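Local coordinates for trans-4-hydroxy-L-proline dehydratase (Clostridioides difficile 70-100-2010, PDB 6VXC), which is a glycyl radical enzyme that dehydrates trans-4-hydroxy-L-proline to (S)-1-pyrroline-5-carboxylate during anaerobic breakdown of 4-hydroxyproline, at residues N295-Q307 and D359-D371. Sequence-based numbering, arbitrary orientation.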
loop_
_atom_site.group_PDB
_atom_site.type_symbol
_atom_site.label_atom_id
_atom_site.label_comp_id
_atom_site.label_asym_id
_atom_site.label_seq_id
_atom_site.Cartn_x
_atom_site.Cartn_y
_atom_site.Cartn_z
ATOM N N ASN A 295 3.227 3.725 -13.078
ATOM C CA ASN A 295 3.285 2.569 -12.171
ATOM C C ASN A 295 3.172 3.059 -10.728
ATOM O O ASN A 295 4.150 3.117 -9.979
ATOM C CB ASN A 295 4.574 1.781 -12.368
ATOM C CG ASN A 295 4.664 0.587 -11.429
ATOM O OD1 ASN A 295 3.677 0.218 -10.789
ATOM N ND2 ASN A 295 5.833 -0.054 -11.379
ATOM N N ILE A 296 1.940 3.391 -10.316
ATOM C CA ILE A 296 1.714 4.053 -9.029
ATOM C C ILE A 296 1.648 3.031 -7.896
ATOM O O ILE A 296 1.132 1.929 -8.063
ATOM C CB ILE A 296 0.438 4.922 -9.078
ATOM C CG1 ILE A 296 -0.733 4.124 -9.673
ATOM C CG2 ILE A 296 0.702 6.207 -9.839
ATOM C CD1 ILE A 296 -2.033 4.879 -9.726
ATOM N N TRP A 297 2.218 3.396 -6.747
ATOM C CA TRP A 297 2.118 2.578 -5.544
ATOM C C TRP A 297 0.660 2.303 -5.194
ATOM O O TRP A 297 -0.180 3.200 -5.240
ATOM C CB TRP A 297 2.812 3.273 -4.367
ATOM C CG TRP A 297 4.296 3.030 -4.318
ATOM C CD1 TRP A 297 5.291 3.902 -4.663
ATOM C CD2 TRP A 297 4.944 1.823 -3.901
ATOM N NE1 TRP A 297 6.522 3.305 -4.482
ATOM C CE2 TRP A 297 6.333 2.029 -4.018
ATOM C CE3 TRP A 297 4.480 0.583 -3.443
ATOM C CZ2 TRP A 297 7.259 1.046 -3.690
ATOM C CZ3 TRP A 297 5.407 -0.395 -3.112
ATOM C CH2 TRP A 297 6.779 -0.155 -3.244
ATOM N N ASP A 298 0.368 1.053 -4.832
ATOM C CA ASP A 298 -0.961 0.646 -4.355
ATOM C C ASP A 298 -2.040 0.796 -5.424
ATOM O O ASP A 298 -3.212 1.027 -5.104
ATOM C CB ASP A 298 -1.359 1.423 -3.102
ATOM C CG ASP A 298 -0.423 1.156 -1.925
ATOM O OD1 ASP A 298 0.430 0.251 -2.028
ATOM O OD2 ASP A 298 -0.553 1.844 -0.905
ATOM N N ALA A 299 -1.655 0.616 -6.690
ATOM C CA ALA A 299 -2.586 0.609 -7.818
ATOM C C ALA A 299 -3.621 1.726 -7.718
ATOM O O ALA A 299 -3.273 2.906 -7.735
ATOM C CB ALA A 299 -3.265 -0.758 -7.909
ATOM N N PHE A 300 -4.898 1.363 -7.639
ATOM C CA PHE A 300 -5.982 2.313 -7.417
ATOM C C PHE A 300 -7.072 1.581 -6.649
ATOM O O PHE A 300 -7.060 0.353 -6.553
ATOM C CB PHE A 300 -6.513 2.899 -8.753
ATOM C CG PHE A 300 -7.174 4.253 -8.614
ATOM C CD1 PHE A 300 -6.613 5.244 -7.830
ATOM C CD2 PHE A 300 -8.337 4.544 -9.295
ATOM C CE1 PHE A 300 -7.202 6.491 -7.716
ATOM C CE2 PHE A 300 -8.938 5.792 -9.184
ATOM C CZ PHE A 300 -8.373 6.767 -8.405
ATOM N N THR A 301 -8.000 2.338 -6.068
ATOM C CA THR A 301 -9.091 1.718 -5.330
ATOM C C THR A 301 -10.280 2.656 -5.316
ATOM O O THR A 301 -10.103 3.872 -5.183
ATOM C CB THR A 301 -8.704 1.370 -3.876
ATOM O OG1 THR A 301 -9.888 1.071 -3.128
ATOM C CG2 THR A 301 -7.974 2.528 -3.197
ATOM N N PRO A 302 -11.500 2.126 -5.382
ATOM C CA PRO A 302 -12.673 2.993 -5.240
ATOM C C PRO A 302 -12.846 3.535 -3.831
ATOM O O PRO A 302 -13.673 4.442 -3.631
ATOM C CB PRO A 302 -13.831 2.067 -5.636
ATOM C CG PRO A 302 -13.336 0.718 -5.247
ATOM C CD PRO A 302 -11.874 0.707 -5.530
ATOM N N GLY A 303 -12.075 3.043 -2.859
ATOM C CA GLY A 303 -12.183 3.557 -1.506
ATOM C C GLY A 303 -13.486 3.156 -0.844
ATOM O O GLY A 303 -13.676 1.980 -0.530
ATOM N N ARG A 304 -14.386 4.118 -0.620
ATOM C CA ARG A 304 -15.645 3.874 0.085
ATOM C C ARG A 304 -16.707 3.375 -0.903
ATOM O O ARG A 304 -17.723 4.021 -1.163
ATOM C CB ARG A 304 -16.081 5.139 0.818
ATOM C CG ARG A 304 -15.027 5.716 1.784
ATOM C CD ARG A 304 -14.877 4.908 3.107
ATOM N NE ARG A 304 -16.073 5.090 3.920
ATOM C CZ ARG A 304 -17.024 4.174 4.062
ATOM N NH1 ARG A 304 -16.891 2.994 3.475
ATOM N NH2 ARG A 304 -18.102 4.445 4.778
ATOM N N LEU A 305 -16.424 2.184 -1.441
ATOM C CA LEU A 305 -17.217 1.621 -2.526
ATOM C C LEU A 305 -18.688 1.489 -2.147
ATOM O O LEU A 305 -19.558 1.816 -2.952
ATOM C CB LEU A 305 -16.634 0.267 -2.942
ATOM C CG LEU A 305 -17.321 -0.498 -4.075
ATOM C CD1 LEU A 305 -17.322 0.302 -5.367
ATOM C CD2 LEU A 305 -16.662 -1.874 -4.286
ATOM N N ASP A 306 -18.991 1.039 -0.918
ATOM C CA ASP A 306 -20.394 0.860 -0.548
ATOM C C ASP A 306 -21.136 2.193 -0.483
ATOM O O ASP A 306 -22.347 2.229 -0.714
ATOM C CB ASP A 306 -20.564 0.063 0.778
ATOM C CG ASP A 306 -19.821 0.661 2.008
ATOM O OD1 ASP A 306 -19.187 1.728 1.914
ATOM O OD2 ASP A 306 -19.911 0.018 3.100
ATOM N N GLN A 307 -20.439 3.295 -0.181
ATOM C CA GLN A 307 -21.100 4.598 -0.195
ATOM C C GLN A 307 -21.385 5.063 -1.622
ATOM O O GLN A 307 -22.443 5.641 -1.889
ATOM C CB GLN A 307 -20.259 5.642 0.545
ATOM C CG GLN A 307 -19.873 5.259 1.996
ATOM C CD GLN A 307 -21.070 4.870 2.832
ATOM O OE1 GLN A 307 -21.929 5.706 3.146
ATOM N NE2 GLN A 307 -21.153 3.589 3.178
ATOM N N ASP A 359 -1.077 -5.641 -5.203
ATOM C CA ASP A 359 -0.841 -4.210 -5.378
ATOM C C ASP A 359 -1.668 -3.371 -4.413
ATOM O O ASP A 359 -1.895 -2.190 -4.678
ATOM C CB ASP A 359 -1.125 -3.774 -6.824
ATOM C CG ASP A 359 -0.209 -2.626 -7.302
ATOM O OD1 ASP A 359 0.629 -2.125 -6.525
ATOM O OD2 ASP A 359 -0.340 -2.238 -8.477
ATOM N N PHE A 360 -2.159 -3.967 -3.321
ATOM C CA PHE A 360 -2.639 -3.219 -2.163
ATOM C C PHE A 360 -3.765 -2.253 -2.525
ATOM O O PHE A 360 -3.767 -1.095 -2.106
ATOM C CB PHE A 360 -1.487 -2.464 -1.480
ATOM C CG PHE A 360 -0.417 -3.352 -0.957
ATOM C CD1 PHE A 360 0.589 -3.806 -1.783
ATOM C CD2 PHE A 360 -0.424 -3.754 0.365
ATOM C CE1 PHE A 360 1.566 -4.631 -1.309
ATOM C CE2 PHE A 360 0.557 -4.584 0.844
ATOM C CZ PHE A 360 1.554 -5.029 -0.001
ATOM N N ALA A 361 -4.741 -2.744 -3.283
ATOM C CA ALA A 361 -5.936 -1.968 -3.603
ATOM C C ALA A 361 -6.921 -2.178 -2.460
ATOM O O ALA A 361 -7.588 -3.207 -2.380
ATOM C CB ALA A 361 -6.534 -2.374 -4.943
ATOM N N ASN A 362 -6.999 -1.198 -1.574
ATOM C CA ASN A 362 -7.648 -1.333 -0.278
ATOM C C ASN A 362 -9.068 -0.758 -0.333
ATOM O O ASN A 362 -9.249 0.441 -0.542
ATOM C CB ASN A 362 -6.786 -0.621 0.765
ATOM C CG ASN A 362 -7.239 -0.871 2.185
ATOM O OD1 ASN A 362 -8.424 -0.990 2.464
ATOM N ND2 ASN A 362 -6.283 -0.882 3.107
ATOM N N ILE A 363 -10.067 -1.610 -0.107
ATOM C CA ILE A 363 -11.469 -1.205 -0.084
ATOM C C ILE A 363 -11.940 -1.147 1.368
ATOM O O ILE A 363 -11.696 -2.077 2.144
ATOM C CB ILE A 363 -12.324 -2.157 -0.948
ATOM C CG1 ILE A 363 -11.850 -2.076 -2.415
ATOM C CG2 ILE A 363 -13.807 -1.818 -0.815
ATOM C CD1 ILE A 363 -12.542 -3.004 -3.403
ATOM N N ASN A 364 -12.573 -0.023 1.743
ATOM C CA ASN A 364 -13.082 0.260 3.083
ATOM C C ASN A 364 -14.612 0.117 3.058
ATOM O O ASN A 364 -15.301 0.926 2.429
ATOM C CB ASN A 364 -12.707 1.679 3.515
ATOM C CG ASN A 364 -11.270 1.830 4.035
ATOM O OD1 ASN A 364 -10.995 2.798 4.730
ATOM N ND2 ASN A 364 -10.356 0.923 3.669
ATOM N N THR A 365 -15.143 -0.881 3.751
ATOM C CA THR A 365 -16.578 -1.142 3.803
ATOM C C THR A 365 -17.093 -0.893 5.216
ATOM O O THR A 365 -16.439 -1.253 6.202
ATOM C CB THR A 365 -16.869 -2.587 3.334
ATOM O OG1 THR A 365 -16.484 -2.728 1.964
ATOM C CG2 THR A 365 -18.352 -2.969 3.455
ATOM N N GLY A 366 -18.264 -0.271 5.317
ATOM C CA GLY A 366 -18.816 0.052 6.619
ATOM C C GLY A 366 -18.734 1.536 6.931
ATOM O O GLY A 366 -19.297 2.360 6.203
ATOM N N GLY A 367 -18.027 1.885 8.004
ATOM C CA GLY A 367 -17.686 3.254 8.306
ATOM C C GLY A 367 -18.908 4.138 8.472
ATOM O O GLY A 367 -19.943 3.734 9.021
ATOM N N ILE A 368 -18.756 5.393 8.037
ATOM C CA ILE A 368 -19.782 6.422 8.138
ATOM C C ILE A 368 -20.049 6.984 6.752
ATOM O O ILE A 368 -19.203 6.929 5.860
ATOM C CB ILE A 368 -19.386 7.546 9.116
ATOM C CG1 ILE A 368 -18.035 8.157 8.718
ATOM C CG2 ILE A 368 -19.309 7.020 10.537
ATOM C CD1 ILE A 368 -17.602 9.200 9.650
ATOM N N ASN A 369 -21.254 7.523 6.576
ATOM C CA ASN A 369 -21.614 8.158 5.317
ATOM C C ASN A 369 -21.117 9.599 5.294
ATOM O O ASN A 369 -20.574 10.107 6.278
ATOM C CB ASN A 369 -23.125 8.041 5.081
ATOM C CG ASN A 369 -23.966 8.736 6.138
ATOM O OD1 ASN A 369 -23.544 9.685 6.782
ATOM N ND2 ASN A 369 -25.195 8.260 6.298
ATOM N N PRO A 370 -21.265 10.284 4.158
ATOM C CA PRO A 370 -20.759 11.658 4.074
ATOM C C PRO A 370 -21.361 12.596 5.107
ATOM O O PRO A 370 -20.736 13.613 5.418
ATOM C CB PRO A 370 -21.114 12.067 2.639
ATOM C CG PRO A 370 -21.079 10.784 1.892
ATOM C CD PRO A 370 -21.669 9.770 2.835
ATOM N N ASP A 371 -22.526 12.277 5.676
ATOM C CA ASP A 371 -23.094 13.087 6.744
ATOM C C ASP A 371 -22.538 12.730 8.117
ATOM O O ASP A 371 -22.864 13.409 9.092
ATOM C CB ASP A 371 -24.625 12.940 6.772
ATOM C CG ASP A 371 -25.302 13.597 5.575
ATOM O OD1 ASP A 371 -24.777 14.608 5.082
ATOM O OD2 ASP A 371 -26.357 13.105 5.133
HETATM O O HOH W 1 0.001 0.149 -9.785
HETATM O O HOH W 2 1.675 -1.405 -3.965
HETATM O O HOH W 3 -16.884 -0.235 0.549
#
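Asp359 lays its carboxylate against the type II turn Ile296-Ala299, OD2 lying 3.3 Å from Ala299 CB, while its OD1 is salt-bridged to Arg176. A water donating to both Asp359 OD1 and Asp298 OD1 ties this carboxylate to the turn; Asp359 O receives a CA-H...O contact from Asp298 CA (3.0 Å). Phe360 offers CB to Asp298 OD1, and its ring leads away from the turn. Ala361 CB sits 3.2 Å from Phe300 O. Where strand 362-366 begins, Thr301 OG1, anti to the backbone N (chi1 166°), donates to Asn362 O from well above the carbonyl plane and accepts from Gly303 N, closing an ST turn. Ile363 spreads CG1 to Pro302 CD and CG2 to Leu305 CB. Asn364 N donates to Gly303 O, and Asn364 O takes a weak bond from Arg304 NH1. Gly366 N donates a nearly straight hydrogen bond (N-H...O 165°) to the syn side of Asp306 OD2, which Ser380 OG also bonds. Bent at chi2 and chi3, Arg304 brings NH2 to both Gly366 O (2.8 Å) and Ile368 O (2.9 Å), with Gln307 CG over the rim of one guanidinium face. Asn369 CB touches Gln307 OE1, while Gln307 NE2 bonds Gly375 O and Asp306 OD1. The contact thus lines an outermost strand of a five-stranded sheet in the glycyl radical enzyme core, its Asp298-Phe360 end beside Glu456 and Cys454, the probable proton acceptor and radical cysteine, where Asp298 OD1 hydrogen-bonds a glycerol, probably from the crystallisation liquor.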